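Local coordinates for protein heme oxygenase 1 (Synechocystis sp., PDB 1WE1) that probably opens the heme ring with oxygen to give biliverdin IXalpha, carbon monoxide and free iron, a key step toward the photosynthetic antenna chromophores, at residues Y47-A52 / A104-V109; P64-I69 / E118-H123; M53-A58 / R108-A113. All blocks are in the same frame, centred on the assembly; numbering follows the deposited sequence.

Interaction 1: residues Y47-A52 / A104-V109; sequences YFVYSA and AYVDRV
Val49 sets both of its methyls against the ring of Tyr105. CG1 sits over one face, 3.7 Å from the ring centroid and 15° off its normal, a CH-pi contact, while CG2 settles near the root of the ring, 3.7 Å from Tyr105 CG. With CG1 of Val49 anti to the backbone N (chi1 178°), the two branches spread across the flat surface instead of presenting a single point, which is why a beta-branched side chain suits this position. A second bump fills the hollow beside it: CG2 of Val106 drops onto the backbone of the opposing helix, 3.6 Å from Phe48 O, with Phe48 CB flanking it. The segments 47-52 and 104-109 belong to long helices of the all-helical heme oxygenase fold; over these segments the axes run almost parallel (6°) and approach to 8.9 Å. Ala52, with a single methyl, suits the place where the two backbones come near: its CB lies 4.2 Å from Val106 CG1 and also meets Val109 CG1, so a lone methyl fits between two valine branches one turn apart. The ring of Tyr105 serves as an apolar floor for Val49, whereas its OH is hydrogen-bonded to Asn199 on helix 182-205. The same side chain comes within about 6 Å of the bound heme, and its ring also packs on Met198 and Met202.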
# COMPACT_ATOMS: atom_id res chain seq x y z
N TYR A 47 -0.63 -6.28 -5.29
CA TYR A 47 -0.61 -7.71 -5.07
C TYR A 47 0.83 -8.24 -5.10
O TYR A 47 1.23 -9.01 -4.24
CB TYR A 47 -1.45 -8.41 -6.16
CG TYR A 47 -1.27 -9.90 -6.18
CD1 TYR A 47 -1.74 -10.70 -5.14
CD2 TYR A 47 -0.58 -10.52 -7.22
CE1 TYR A 47 -1.52 -12.07 -5.14
CE2 TYR A 47 -0.36 -11.89 -7.22
CZ TYR A 47 -0.83 -12.66 -6.19
OH TYR A 47 -0.59 -14.02 -6.19
N PHE A 48 1.62 -7.81 -6.09
CA PHE A 48 3.01 -8.27 -6.19
C PHE A 48 3.91 -7.64 -5.13
O PHE A 48 4.81 -8.29 -4.60
CB PHE A 48 3.58 -7.97 -7.58
CG PHE A 48 2.83 -8.67 -8.69
CD1 PHE A 48 1.91 -7.98 -9.47
CD2 PHE A 48 3.03 -10.03 -8.92
CE1 PHE A 48 1.19 -8.64 -10.47
CE2 PHE A 48 2.31 -10.71 -9.91
CZ PHE A 48 1.38 -10.01 -10.69
N VAL A 49 3.68 -6.37 -4.82
CA VAL A 49 4.49 -5.70 -3.83
C VAL A 49 4.31 -6.33 -2.47
O VAL A 49 5.28 -6.62 -1.78
CB VAL A 49 4.15 -4.22 -3.74
CG1 VAL A 49 5.01 -3.56 -2.65
CG2 VAL A 49 4.38 -3.55 -5.10
N TYR A 50 3.06 -6.56 -2.07
CA TYR A 50 2.80 -7.17 -0.77
C TYR A 50 3.32 -8.59 -0.73
O TYR A 50 3.81 -9.04 0.29
CB TYR A 50 1.32 -7.16 -0.43
CG TYR A 50 0.85 -5.83 0.10
CD1 TYR A 50 0.91 -5.53 1.47
CD2 TYR A 50 0.35 -4.86 -0.77
CE1 TYR A 50 0.48 -4.29 1.95
CE2 TYR A 50 -0.09 -3.61 -0.29
CZ TYR A 50 -0.02 -3.34 1.06
OH TYR A 50 -0.49 -2.13 1.52
N SER A 51 3.23 -9.30 -1.85
CA SER A 51 3.73 -10.67 -1.87
C SER A 51 5.21 -10.64 -1.52
O SER A 51 5.64 -11.34 -0.61
CB SER A 51 3.54 -11.31 -3.25
OG SER A 51 2.17 -11.54 -3.52
N ALA A 52 5.96 -9.81 -2.24
CA ALA A 52 7.40 -9.65 -2.03
C ALA A 52 7.73 -9.32 -0.57
O ALA A 52 8.52 -10.00 0.07
CB ALA A 52 7.95 -8.55 -2.93
N ALA A 104 9.51 -2.03 -10.39
CA ALA A 104 10.56 -1.28 -9.73
C ALA A 104 10.30 -1.33 -8.22
O ALA A 104 11.23 -1.49 -7.42
CB ALA A 104 10.57 0.17 -10.22
N TYR A 105 9.04 -1.21 -7.84
CA TYR A 105 8.66 -1.26 -6.44
C TYR A 105 9.13 -2.60 -5.86
O TYR A 105 9.89 -2.64 -4.90
CB TYR A 105 7.14 -1.13 -6.30
CG TYR A 105 6.67 -0.65 -4.94
CD1 TYR A 105 7.39 -0.95 -3.77
CD2 TYR A 105 5.49 0.07 -4.81
CE1 TYR A 105 6.93 -0.53 -2.51
CE2 TYR A 105 5.02 0.49 -3.56
CZ TYR A 105 5.74 0.18 -2.42
OH TYR A 105 5.26 0.57 -1.19
N VAL A 106 8.66 -3.70 -6.45
CA VAL A 106 9.02 -5.05 -6.01
C VAL A 106 10.52 -5.22 -5.97
O VAL A 106 11.06 -5.85 -5.05
CB VAL A 106 8.44 -6.14 -6.97
CG1 VAL A 106 9.16 -7.47 -6.76
CG2 VAL A 106 6.97 -6.29 -6.75
N ASP A 107 11.19 -4.68 -6.98
CA ASP A 107 12.65 -4.75 -7.09
C ASP A 107 13.33 -4.12 -5.88
O ASP A 107 14.27 -4.69 -5.32
CB ASP A 107 13.12 -4.07 -8.38
CG ASP A 107 12.90 -4.93 -9.62
OD1 ASP A 107 13.08 -4.40 -10.74
OD2 ASP A 107 12.56 -6.12 -9.49
N ARG A 108 12.87 -2.94 -5.47
CA ARG A 108 13.45 -2.28 -4.32
C ARG A 108 13.28 -3.09 -3.04
O ARG A 108 14.22 -3.21 -2.25
CB ARG A 108 12.84 -0.89 -4.13
CG ARG A 108 13.22 -0.25 -2.79
CD ARG A 108 14.73 -0.07 -2.68
NE ARG A 108 15.20 0.87 -3.69
CZ ARG A 108 15.22 2.20 -3.54
NH1 ARG A 108 15.65 2.96 -4.53
NH2 ARG A 108 14.84 2.75 -2.39
N VAL A 109 12.09 -3.65 -2.83
CA VAL A 109 11.83 -4.44 -1.63
C VAL A 109 12.83 -5.58 -1.53
O VAL A 109 13.45 -5.80 -0.48
CB VAL A 109 10.39 -5.04 -1.66
CG1 VAL A 109 10.17 -5.97 -0.47
CG2 VAL A 109 9.36 -3.92 -1.64

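Interaction 2: residues P64-I69 / E118-H123; sequences PILSHI and ELLVAH
Glu118 meets Ile65 with its aliphatic base: Ile65 CD1 rests 4.0 Å from Glu118 CB, the two side chains passing at a slant. The carboxylate pairs with Arg187 in a salt bridge; CG of Glu118 stands between the backbone N and the carbonyl carbon (chi1 67°) and the chain bends again at chi2, so the charge is carried clear of the isoleucine. Leu66 CD1 also lies near this residue, 4.4 Å from Glu118 CA. Two residues on, Leu120 crosses Leu66 at about a right angle. The branches divide the task, CD2 of Leu66 meeting CD2 of Leu120 at 4.1 Å while CD1 lies against Leu120 CB, and a forked leucine is well suited to touching at two points. The loop joining helix 36-59 to helix 77-88 thus sets Leu66 of its short 3-10 turn, with Ile65 and Ile69 on its flanks, against the N-terminal start of helix 120-146, the helix that further along carries Tyr125, a heme-binding residue. Val121 follows, with its backbone N near Leu66 CD1 and its CB and CG2 met by CD1 of Ile69. The extended arm of Ile69 (chi2 173°) delivers CD1 to 3.4 Å from Val121 CB, a closeness that is uncertain in the model. Val121 in addition packs on Ile188 of helix 182-205, while Leu66 reaches back to Met57 and Phe60.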
# COMPACT_ATOMS: atom_id res chain seq x y z
N PRO A 64 16.92 -9.70 14.72
CA PRO A 64 17.11 -8.74 15.82
C PRO A 64 16.24 -7.49 15.77
O PRO A 64 15.80 -6.98 16.81
CB PRO A 64 18.60 -8.43 15.73
CG PRO A 64 19.17 -9.76 15.36
CD PRO A 64 18.22 -10.22 14.25
N ILE A 65 15.98 -6.99 14.56
CA ILE A 65 15.16 -5.79 14.39
C ILE A 65 13.75 -6.06 13.89
O ILE A 65 12.79 -5.81 14.60
CB ILE A 65 15.84 -4.78 13.44
CG1 ILE A 65 17.11 -4.23 14.09
CG2 ILE A 65 14.88 -3.64 13.10
CD1 ILE A 65 17.88 -3.26 13.22
N LEU A 66 13.64 -6.59 12.67
CA LEU A 66 12.34 -6.88 12.06
C LEU A 66 11.33 -7.68 12.90
O LEU A 66 10.12 -7.48 12.78
CB LEU A 66 12.54 -7.58 10.70
CG LEU A 66 12.82 -6.72 9.46
CD1 LEU A 66 12.81 -5.23 9.79
CD2 LEU A 66 14.15 -7.11 8.85
N SER A 67 11.84 -8.56 13.76
CA SER A 67 10.98 -9.38 14.62
C SER A 67 10.04 -8.54 15.46
O SER A 67 9.01 -9.02 15.93
CB SER A 67 11.83 -10.25 15.55
OG SER A 67 12.50 -9.45 16.52
N HIS A 68 10.41 -7.28 15.67
CA HIS A 68 9.63 -6.34 16.46
C HIS A 68 8.41 -5.82 15.71
O HIS A 68 7.38 -5.50 16.32
CB HIS A 68 10.50 -5.15 16.89
CG HIS A 68 11.54 -5.49 17.91
ND1 HIS A 68 12.43 -6.53 17.76
CD2 HIS A 68 11.86 -4.90 19.09
CE1 HIS A 68 13.25 -6.57 18.80
NE2 HIS A 68 12.92 -5.59 19.62
N ILE A 69 8.51 -5.72 14.39
CA ILE A 69 7.39 -5.24 13.59
C ILE A 69 6.80 -6.36 12.73
O ILE A 69 6.19 -6.11 11.69
CB ILE A 69 7.82 -4.06 12.69
CG1 ILE A 69 8.88 -4.53 11.68
CG2 ILE A 69 8.40 -2.96 13.55
CD1 ILE A 69 9.24 -3.47 10.65
N GLU A 118 16.92 -3.76 7.58
CA GLU A 118 16.28 -2.81 8.49
C GLU A 118 15.46 -1.77 7.75
O GLU A 118 14.52 -1.21 8.32
CB GLU A 118 17.31 -2.13 9.42
CG GLU A 118 18.30 -1.17 8.77
CD GLU A 118 19.38 -1.89 7.96
OE1 GLU A 118 19.56 -3.12 8.12
OE2 GLU A 118 20.07 -1.20 7.17
N LEU A 119 15.78 -1.53 6.49
CA LEU A 119 15.03 -0.56 5.69
C LEU A 119 13.61 -1.08 5.40
O LEU A 119 12.73 -0.34 4.97
CB LEU A 119 15.77 -0.27 4.38
CG LEU A 119 17.09 0.49 4.60
CD1 LEU A 119 17.70 0.90 3.27
CD2 LEU A 119 16.82 1.73 5.46
N LEU A 120 13.41 -2.37 5.67
CA LEU A 120 12.12 -3.02 5.48
C LEU A 120 11.07 -2.43 6.42
O LEU A 120 9.87 -2.57 6.19
CB LEU A 120 12.26 -4.52 5.74
CG LEU A 120 12.11 -5.51 4.59
CD1 LEU A 120 12.61 -4.93 3.28
CD2 LEU A 120 12.87 -6.77 4.95
N VAL A 121 11.51 -1.78 7.49
CA VAL A 121 10.56 -1.18 8.42
C VAL A 121 9.95 0.06 7.78
O VAL A 121 8.86 0.48 8.14
CB VAL A 121 11.22 -0.79 9.76
CG1 VAL A 121 12.43 0.08 9.51
CG2 VAL A 121 10.21 -0.06 10.64
N ALA A 122 10.66 0.64 6.81
CA ALA A 122 10.16 1.82 6.12
C ALA A 122 9.03 1.40 5.20
O ALA A 122 8.04 2.12 5.04
CB ALA A 122 11.27 2.47 5.32
N HIS A 123 9.20 0.23 4.59
CA HIS A 123 8.21 -0.33 3.68
C HIS A 123 6.99 -0.84 4.42
O HIS A 123 5.86 -0.62 3.98
CB HIS A 123 8.86 -1.44 2.86
CG HIS A 123 9.68 -0.92 1.72
ND1 HIS A 123 9.12 -0.23 0.67
CD2 HIS A 123 11.02 -0.89 1.52
CE1 HIS A 123 10.08 0.19 -0.14
NE2 HIS A 123 11.24 -0.20 0.36

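Interaction 3: residues M53-A58 / R108-A113; sequences MEEEMA and RVRQVA
Arg110 NH2 faces Glu55 OE1 at 3.5 Å, a salt bridge of charge alone: the carboxylate and guanidinium planes lie only 16° apart, but the oxygen stands well out of the guanidinium plane and no N-H points at it. Glu56 provides the second acid of this network, its OE2 paired with Arg110 NE, though the placement of that oxygen is less certain. Its carboxylate is turned 70° from the guanidinium, and its CG lies in the guanidinium plane at the edge. The network bridges helix 36-59 and helix 100-115 of the helical heme oxygenase fold; over 53-58 and 108-113 the axes still run nearly parallel (13°) and come no closer than 10.1 Å, a gap that long side chains can span. The Glu56 chain also bends at chi2, which folds its carboxylate over Ala113, Glu56 CD lying 3.7 Å from Ala113 CB; a small methyl suits that spot. Were Glu56 cut back to an alanine, Arg110 would probably lose one of the two acids of this network and a gap would be likely to open beside Ala113. Nearer the protein interior, Val109 CG1 abuts the backbone of Met53, 3.8 Å from its CA.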
# COMPACT_ATOMS: atom_id res chain seq x y z
N MET A 53 7.09 -8.27 -0.07
CA MET A 53 7.28 -7.80 1.29
C MET A 53 6.92 -8.84 2.35
O MET A 53 7.68 -9.06 3.29
CB MET A 53 6.46 -6.53 1.47
CG MET A 53 6.50 -5.88 2.82
SD MET A 53 5.85 -4.20 2.64
CE MET A 53 4.28 -4.49 1.77
N GLU A 54 5.78 -9.50 2.21
CA GLU A 54 5.36 -10.50 3.19
C GLU A 54 6.21 -11.77 3.20
O GLU A 54 6.36 -12.42 4.23
CB GLU A 54 3.88 -10.82 3.00
CG GLU A 54 2.98 -9.90 3.80
CD GLU A 54 1.72 -9.49 3.06
OE1 GLU A 54 0.99 -10.37 2.58
OE2 GLU A 54 1.47 -8.27 2.98
N GLU A 55 6.77 -12.11 2.04
CA GLU A 55 7.62 -13.28 1.95
C GLU A 55 8.96 -12.99 2.67
O GLU A 55 9.40 -13.77 3.52
CB GLU A 55 7.89 -13.61 0.48
CG GLU A 55 8.70 -14.86 0.23
CD GLU A 55 8.81 -15.18 -1.25
OE1 GLU A 55 9.91 -14.99 -1.84
OE2 GLU A 55 7.79 -15.61 -1.84
N GLU A 56 9.58 -11.86 2.33
CA GLU A 56 10.85 -11.46 2.93
C GLU A 56 10.70 -11.22 4.44
O GLU A 56 11.56 -11.60 5.23
CB GLU A 56 11.39 -10.19 2.26
CG GLU A 56 11.73 -10.32 0.77
CD GLU A 56 12.94 -11.22 0.50
OE1 GLU A 56 13.54 -11.72 1.47
OE2 GLU A 56 13.28 -11.42 -0.69
N MET A 57 9.61 -10.59 4.83
CA MET A 57 9.38 -10.31 6.24
C MET A 57 9.30 -11.61 7.06
O MET A 57 9.72 -11.64 8.22
CB MET A 57 8.10 -9.51 6.41
CG MET A 57 8.05 -8.72 7.70
SD MET A 57 9.26 -7.39 7.68
CE MET A 57 8.48 -6.29 6.50
N ALA A 58 8.77 -12.67 6.46
CA ALA A 58 8.64 -13.95 7.15
C ALA A 58 10.00 -14.60 7.38
O ALA A 58 10.17 -15.35 8.33
CB ALA A 58 7.73 -14.89 6.36
N ARG A 108 12.87 -2.94 -5.47
CA ARG A 108 13.45 -2.28 -4.32
C ARG A 108 13.28 -3.09 -3.04
O ARG A 108 14.22 -3.21 -2.25
CB ARG A 108 12.84 -0.89 -4.13
CG ARG A 108 13.22 -0.25 -2.79
CD ARG A 108 14.73 -0.07 -2.68
NE ARG A 108 15.20 0.87 -3.69
CZ ARG A 108 15.22 2.20 -3.54
NH1 ARG A 108 15.65 2.96 -4.53
NH2 ARG A 108 14.84 2.75 -2.39
N VAL A 109 12.09 -3.65 -2.83
CA VAL A 109 11.83 -4.44 -1.63
C VAL A 109 12.83 -5.58 -1.53
O VAL A 109 13.45 -5.80 -0.48
CB VAL A 109 10.39 -5.04 -1.66
CG1 VAL A 109 10.17 -5.97 -0.47
CG2 VAL A 109 9.36 -3.92 -1.64
N ARG A 110 13.00 -6.30 -2.63
CA ARG A 110 13.90 -7.43 -2.71
C ARG A 110 15.35 -7.02 -2.50
O ARG A 110 16.12 -7.73 -1.85
CB ARG A 110 13.74 -8.12 -4.06
CG ARG A 110 12.47 -8.96 -4.16
CD ARG A 110 12.53 -10.07 -3.12
NE ARG A 110 11.27 -10.80 -2.93
CZ ARG A 110 10.58 -11.39 -3.90
NH1 ARG A 110 11.00 -11.34 -5.15
NH2 ARG A 110 9.46 -12.05 -3.60
N GLN A 111 15.72 -5.86 -3.04
CA GLN A 111 17.08 -5.36 -2.92
C GLN A 111 17.37 -5.05 -1.46
O GLN A 111 18.32 -5.55 -0.86
CB GLN A 111 17.24 -4.08 -3.75
CG GLN A 111 18.64 -3.88 -4.34
CD GLN A 111 19.75 -4.29 -3.38
OE1 GLN A 111 20.39 -5.33 -3.56
NE2 GLN A 111 19.97 -3.47 -2.36
N VAL A 112 16.53 -4.20 -0.89
CA VAL A 112 16.67 -3.80 0.49
C VAL A 112 16.75 -5.02 1.40
O VAL A 112 17.48 -5.02 2.39
CB VAL A 112 15.49 -2.89 0.89
CG1 VAL A 112 15.15 -3.06 2.35
CG2 VAL A 112 15.86 -1.43 0.59
N ALA A 113 16.02 -6.08 1.07
CA ALA A 113 16.03 -7.28 1.90
C ALA A 113 17.35 -8.04 1.86
O ALA A 113 17.62 -8.86 2.74
CB ALA A 113 14.88 -8.21 1.51

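How the interactions relate
Helix 36-59 supplies the first segments of interactions 1 and 3, and the loop after it supplies that of interaction 2. The partners come in the same order: 104-109 and 108-113 on helix 100-115, then 118-123 at the start of helix 120-146. Each contact therefore closes a loop of about fifty residues, including helix 77-88; the loops of interactions 1 and 3 end on the same stretch of helix 100-115, and the loop of interaction 2 crosses both. Interactions 1 and 3 form one continuous helix-helix seam, with Val109 serving both. Interaction 2 extends the join past the helix ends, and Val112 against Leu119 and Leu120, with Met53 beside His123, ties it to interaction 3. Tyr105 likewise packs on His123, linking interaction 1 to helix 120-146.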